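Local structure of cellulose 1,4-beta-cellobiosidase (4JJJ) at residues T93-Y97 and A312-R316; D128-L134 and Y262-F268. The protein probably hydrolyses cellulose as a cellobiohydrolase, this chain being the family 48 glycoside hydrolase catalytic domain of a longer protein that also includes a family 2 carbohydrate-binding module. The protein carries 1 engineered substitution. One frame throughout, in Å; residues are numbered along the deposited sequence. Where two conformers were deposited one is given.

From the N terminus, the chain leaves helix 71-83 and enters a loop whose residues 93-97 form the first half of contact 1. It then reaches residues 128-134, at the start of helix 131-138, and meets their partner 262-268, at the C-terminal end of helix 250-263 and the turn that continues it, closing the loop of contact 2. Only later does strand 314-317 return to residues 93-97, so contact 2 is nested inside the loop closed by contact 1. Contact 1 joins a loop to an outermost strand of an antiparallel sheet beside the bound glucose chain; contact 2 joins two helical pieces. The two touch: Tyr97 reaches Asp128, and Arg316 reaches Tyr265.

Contact 1. Residues T93-Y97 and A312-R316; sequences TNSAY and AWAWR. With BGC (beta-D-glucopyranose), chain D; BGC (beta-D-glucopyranose), chain B; BGC (beta-D-glucopyranose), chain C.
Arg316 lies flat over one face of the Tyr97 ring, guanidinium and ring planes only 8° apart and their centres 4.4 Å apart. The stack is off-centre: CZ is displaced from the ring normal, whereas the CD methylene stands over the face, 3.8 Å from the ring centroid, in a CH-pi contact. Tyr97 CG is anti to the backbone N (chi1 179°), which carries the ring alongside the strand, one face against the extended arginine chain. Arg316 NH2 donates to Asn94 OD1 (3.2 Å), arriving from above the carbonyl plane, with amide and guanidinium planes steeply inclined at 74°. Water 1 fixes the same corner, donating to Asn94 OD1 and Trp315 O and accepting from Arg316 NE. Beyond the contact, Arg316 NH1 is hydrogen-bonded to Tyr265 OH, Tyr97 OH to Asp128 OD2 and Asn94 ND2 to Gln91 OE1. The strand is an edge of a four-stranded antiparallel sheet, and side chains alternate along 313-316: Ala314 and Arg316 point to residues 93-97, Trp313 and Trp315 to the bound glucose units, as in the aromatic platforms of cellulases. Trp315 presents one face to the chain D glucose, whose O4 lies 3.6 Å from CD1, while Trp313 offers a face to two sugars, with CZ3 3.9 Å from C4 of the chain B unit and CD1 near C5 of the chain C unit. With an alanine in place of Trp315 the indole face would be gone, and the chain D glucose would probably lose the flat surface it rests on. Small side chains also pack here: Ala96 CB meets Ala312 CB at 3.5 Å, and Ala314 CB packs against Tyr97 CB at 3.9 Å.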
# COMPACT_ATOMS: atom_id res chain seq x y z
N THR A 93 -20.21 13.40 7.40
CA THR A 93 -20.16 14.54 8.34
C THR A 93 -18.82 15.31 8.30
O THR A 93 -18.40 15.84 9.30
CB THR A 93 -20.50 14.06 9.74
OG1 THR A 93 -19.66 12.98 10.12
CG2 THR A 93 -21.91 13.65 9.86
N ASN A 94 -18.21 15.45 7.14
CA ASN A 94 -17.00 16.25 7.05
C ASN A 94 -17.27 17.75 7.35
O ASN A 94 -16.36 18.49 7.66
CB ASN A 94 -16.33 16.15 5.68
CG ASN A 94 -15.67 14.81 5.45
OD1 ASN A 94 -14.58 14.54 5.99
ND2 ASN A 94 -16.26 14.02 4.61
N SER A 95 -18.51 18.20 7.28
CA SER A 95 -18.77 19.66 7.61
C SER A 95 -18.41 20.03 9.01
O SER A 95 -18.20 21.24 9.30
CB SER A 95 -20.24 20.04 7.36
OG SER A 95 -21.07 19.38 8.30
N ALA A 96 -18.39 19.06 9.88
CA ALA A 96 -18.00 19.27 11.27
C ALA A 96 -16.50 19.40 11.49
O ALA A 96 -16.09 19.71 12.60
CB ALA A 96 -18.53 18.17 12.16
N TYR A 97 -15.72 19.09 10.44
CA TYR A 97 -14.29 19.09 10.61
C TYR A 97 -13.83 20.52 10.84
O TYR A 97 -14.36 21.48 10.19
CB TYR A 97 -13.64 18.52 9.34
CG TYR A 97 -12.17 18.49 9.40
CD1 TYR A 97 -11.53 17.80 10.39
CD2 TYR A 97 -11.43 19.25 8.55
CE1 TYR A 97 -10.13 17.79 10.51
CE2 TYR A 97 -10.06 19.28 8.59
CZ TYR A 97 -9.38 18.52 9.55
OH TYR A 97 -7.98 18.47 9.66
N ALA A 312 -22.19 17.02 15.43
CA ALA A 312 -21.17 16.27 14.66
C ALA A 312 -19.76 16.71 15.07
O ALA A 312 -19.56 17.86 15.49
CB ALA A 312 -21.41 16.43 13.13
N TRP A 313 -18.77 15.78 15.01
CA TRP A 313 -17.33 16.12 15.16
C TRP A 313 -16.63 15.29 13.99
O TRP A 313 -17.23 14.41 13.47
CB TRP A 313 -16.68 15.78 16.45
CG TRP A 313 -17.01 14.43 17.07
CD1 TRP A 313 -17.96 14.21 18.04
CD2 TRP A 313 -16.38 13.15 16.83
NE1 TRP A 313 -17.97 12.89 18.42
CE2 TRP A 313 -17.03 12.20 17.68
CE3 TRP A 313 -15.38 12.69 15.96
CZ2 TRP A 313 -16.69 10.88 17.71
CZ3 TRP A 313 -15.01 11.37 16.02
CH2 TRP A 313 -15.69 10.45 16.86
N ALA A 314 -15.42 15.67 13.62
CA ALA A 314 -14.72 15.00 12.51
C ALA A 314 -13.26 15.27 12.72
O ALA A 314 -12.85 16.19 13.51
CB ALA A 314 -15.18 15.47 11.14
N TRP A 315 -12.41 14.42 12.14
CA TRP A 315 -11.01 14.54 12.34
C TRP A 315 -10.26 14.00 11.06
O TRP A 315 -10.85 13.31 10.18
CB TRP A 315 -10.52 13.72 13.50
CG TRP A 315 -10.93 12.31 13.43
CD1 TRP A 315 -12.12 11.80 13.89
CD2 TRP A 315 -10.23 11.23 12.81
NE1 TRP A 315 -12.21 10.45 13.58
CE2 TRP A 315 -11.02 10.06 12.99
CE3 TRP A 315 -8.99 11.11 12.17
CZ2 TRP A 315 -10.65 8.81 12.48
CZ3 TRP A 315 -8.59 9.87 11.69
CH2 TRP A 315 -9.44 8.70 11.84
N ARG A 316 -8.99 14.41 10.99
CA ARG A 316 -8.05 13.99 9.90
C ARG A 316 -6.69 13.88 10.48
O ARG A 316 -6.27 14.71 11.37
CB ARG A 316 -8.01 14.97 8.74
CG ARG A 316 -9.36 15.13 8.04
CD ARG A 316 -9.37 16.09 6.88
NE ARG A 316 -10.75 16.18 6.43
CZ ARG A 316 -11.21 16.93 5.45
NH1 ARG A 316 -10.43 17.73 4.71
NH2 ARG A 316 -12.50 16.89 5.16
C2 BGC D . -9.04 6.93 16.18
C3 BGC D . -9.99 8.11 16.31
C4 BGC D . -9.19 9.41 16.61
C5 BGC D . -8.10 9.57 15.55
C6 BGC D . -7.14 10.77 15.87
C1 BGC D . -8.02 7.23 15.09
O2 BGC D . -9.82 5.82 15.82
O3 BGC D . -10.90 7.82 17.40
O4 BGC D . -10.03 10.56 16.49
O5 BGC D . -7.29 8.39 15.53
O6 BGC D . -6.39 10.55 17.07
C2 BGC B . -11.00 12.47 17.41
C3 BGC B . -11.70 13.11 18.63
C4 BGC B . -12.80 12.18 19.15
C5 BGC B . -12.26 10.74 19.35
C6 BGC B . -13.20 9.66 19.89
C1 BGC B . -10.56 11.07 17.73
O2 BGC B . -9.95 13.31 17.08
O3 BGC B . -12.31 14.38 18.24
O4 BGC B . -13.07 12.58 20.56
O5 BGC B . -11.75 10.29 18.04
O6 BGC B . -12.61 8.74 20.81
C2 BGC C . -14.67 13.16 22.11
C3 BGC C . -15.80 14.11 22.50
C4 BGC C . -15.52 15.51 21.92
C5 BGC C . -15.24 15.43 20.41
C6 BGC C . -15.13 16.82 19.79
C1 BGC C . -14.28 13.30 20.61
O2 BGC C . -15.14 11.85 22.44
O3 BGC C . -15.87 14.13 23.97
O4 BGC C . -16.61 16.38 22.27
O5 BGC C . -13.94 14.71 20.31
O6 BGC C . -13.85 17.16 20.25
O HOH W 1 -12.67 14.69 8.16
O HOH W 2 -14.84 18.56 14.59

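Contact 2. Residues D128-L134 and Y262-F268; sequences DPLAQEL and YLRYAMF
Glu133, in one of its two conformers, and Arg264 form a salt bridge in which both terminal nitrogens grip one oxygen: OE1 accepts from NH2 at 2.9 Å and from NH1 at 3.1 Å, lying in the guanidinium plane while both donors approach from one face of the carboxylate. Arg264 also pairs with Asp351 and Asp261, so its charge is probably balanced by three acids. A second polar link is the hydroxyl of Tyr265, which donates to the syn lone pair of Asp128 OD2 (2.6 Å), carboxylate and ring planes 77° apart. The other oxygen, OD1, accepts from Leu130 N at 2.7 Å, an Asx turn, and from Ala131 N, making an Asx motif at the start of helix 131-138; the contact sets this start against the end of helix 250-263 and the 3-10 turn that continues it, within the (alpha/alpha)6 catalytic domain of family 48. The apolar contacts are CH-pi in part: Leu130 CD1 sits over the centre of the Tyr265 ring, 3.8 Å from its centroid, and Leu134 CD2 lies 4.1 Å from the centroid of Tyr262. Leu130 CD2 covers a face of the Arg264 guanidinium, and Pro129 CG meets Phe268 CE2 at 3.5 Å.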
# COMPACT_ATOMS: atom_id res chain seq x y z
N ASP A 128 -4.16 21.91 10.14
CA ASP A 128 -4.18 21.32 8.82
C ASP A 128 -4.28 22.37 7.76
O ASP A 128 -5.33 23.03 7.68
CB ASP A 128 -5.47 20.42 8.76
CG ASP A 128 -5.83 19.88 7.36
OD1 ASP A 128 -5.25 20.21 6.33
OD2 ASP A 128 -6.90 19.15 7.32
N PRO A 129 -3.25 22.48 6.87
CA PRO A 129 -3.18 23.57 5.88
C PRO A 129 -3.73 23.19 4.54
O PRO A 129 -3.66 23.98 3.63
CB PRO A 129 -1.68 23.84 5.77
CG PRO A 129 -1.11 22.47 5.92
CD PRO A 129 -1.97 21.74 6.94
N LEU A 130 -4.32 21.98 4.45
CA LEU A 130 -4.86 21.52 3.20
C LEU A 130 -6.38 21.64 3.10
O LEU A 130 -6.90 21.87 2.02
CB LEU A 130 -4.58 20.02 2.96
CG LEU A 130 -3.08 19.67 2.89
CD1 LEU A 130 -3.04 18.16 2.74
CD2 LEU A 130 -2.28 20.46 1.85
N ALA A 131 -7.09 21.45 4.21
CA ALA A 131 -8.53 21.19 4.12
C ALA A 131 -9.35 22.33 3.44
O ALA A 131 -10.20 22.10 2.59
CB ALA A 131 -9.06 20.95 5.51
N GLN A 132 -9.10 23.54 3.89
CA GLN A 132 -9.86 24.68 3.44
C GLN A 132 -9.57 24.90 1.95
O GLN A 132 -10.48 25.14 1.18
CB GLN A 132 -9.54 25.92 4.30
CG GLN A 132 -9.74 27.29 3.61
CD GLN A 132 -9.51 28.43 4.61
OE1 GLN A 132 -9.07 28.18 5.75
NE2 GLN A 132 -9.85 29.66 4.22
N GLU A 133 -8.29 24.71 1.56
CA GLU A 133 -7.91 24.85 0.16
C GLU A 133 -8.55 23.80 -0.75
O GLU A 133 -8.99 24.05 -1.90
CB GLU A 133 -6.38 24.77 0.01
CG GLU A 133 -5.93 24.57 -1.41
CD GLU A 133 -4.40 24.52 -1.48
OE1 GLU A 133 -3.93 23.58 -0.90
OE2 GLU A 133 -3.75 25.39 -2.12
N LEU A 134 -8.56 22.55 -0.27
CA LEU A 134 -9.27 21.47 -1.02
C LEU A 134 -10.77 21.76 -1.16
O LEU A 134 -11.32 21.51 -2.21
CB LEU A 134 -9.00 20.09 -0.37
CG LEU A 134 -7.51 19.68 -0.50
CD1 LEU A 134 -7.19 18.57 0.49
CD2 LEU A 134 -7.13 19.25 -1.87
N TYR A 262 -5.56 15.49 -3.01
CA TYR A 262 -5.87 14.96 -1.68
C TYR A 262 -4.77 14.12 -1.09
O TYR A 262 -4.60 14.04 0.11
CB TYR A 262 -7.15 14.15 -1.71
CG TYR A 262 -8.39 15.09 -1.82
CD1 TYR A 262 -9.02 15.56 -0.68
CD2 TYR A 262 -8.93 15.41 -3.05
CE1 TYR A 262 -10.07 16.42 -0.79
CE2 TYR A 262 -9.98 16.34 -3.17
CZ TYR A 262 -10.57 16.79 -2.00
OH TYR A 262 -11.66 17.69 -2.10
N LEU A 263 -4.00 13.49 -1.96
CA LEU A 263 -2.87 12.60 -1.53
C LEU A 263 -1.82 13.39 -0.80
O LEU A 263 -0.96 12.84 -0.06
CB LEU A 263 -2.26 11.91 -2.74
CG LEU A 263 -1.17 10.86 -2.54
CD1 LEU A 263 -1.67 9.86 -1.54
CD2 LEU A 263 -0.84 10.25 -3.94
N ARG A 264 -1.84 14.71 -0.99
CA ARG A 264 -0.95 15.51 -0.12
C ARG A 264 -1.11 15.29 1.38
O ARG A 264 -0.20 15.56 2.12
CB ARG A 264 -1.04 17.03 -0.42
CG ARG A 264 -0.68 17.41 -1.87
CD ARG A 264 -0.74 18.89 -2.17
NE ARG A 264 -2.09 19.34 -2.06
CZ ARG A 264 -2.50 20.61 -1.79
NH1 ARG A 264 -1.65 21.54 -1.39
NH2 ARG A 264 -3.79 20.86 -1.83
N TYR A 265 -2.25 14.86 1.83
CA TYR A 265 -2.41 14.53 3.28
C TYR A 265 -1.34 13.54 3.73
O TYR A 265 -0.88 13.59 4.89
CB TYR A 265 -3.81 13.93 3.57
CG TYR A 265 -4.77 14.99 3.94
CD1 TYR A 265 -4.71 15.60 5.19
CD2 TYR A 265 -5.73 15.37 3.05
CE1 TYR A 265 -5.61 16.60 5.56
CE2 TYR A 265 -6.62 16.39 3.36
CZ TYR A 265 -6.61 16.98 4.63
OH TYR A 265 -7.45 18.05 4.98
N ALA A 266 -0.85 12.63 2.85
CA ALA A 266 0.21 11.70 3.20
C ALA A 266 1.57 12.38 3.49
O ALA A 266 2.44 11.73 4.04
CB ALA A 266 0.36 10.65 2.09
N MET A 267 1.69 13.66 3.10
CA MET A 267 2.93 14.41 3.22
C MET A 267 3.13 15.06 4.56
O MET A 267 4.17 15.72 4.79
CB MET A 267 2.96 15.46 2.13
CG MET A 267 3.09 14.93 0.72
SD MET A 267 3.24 16.32 -0.40
CE MET A 267 3.04 15.55 -1.98
N PHE A 268 2.12 14.90 5.44
CA PHE A 268 2.09 15.62 6.75
C PHE A 268 2.30 14.70 7.92
O PHE A 268 1.80 13.58 7.93
CB PHE A 268 0.82 16.44 6.88
CG PHE A 268 0.83 17.59 5.99
CD1 PHE A 268 0.51 17.41 4.65
CD2 PHE A 268 1.23 18.85 6.41
CE1 PHE A 268 0.57 18.47 3.76
CE2 PHE A 268 1.28 19.91 5.53
CZ PHE A 268 0.95 19.74 4.19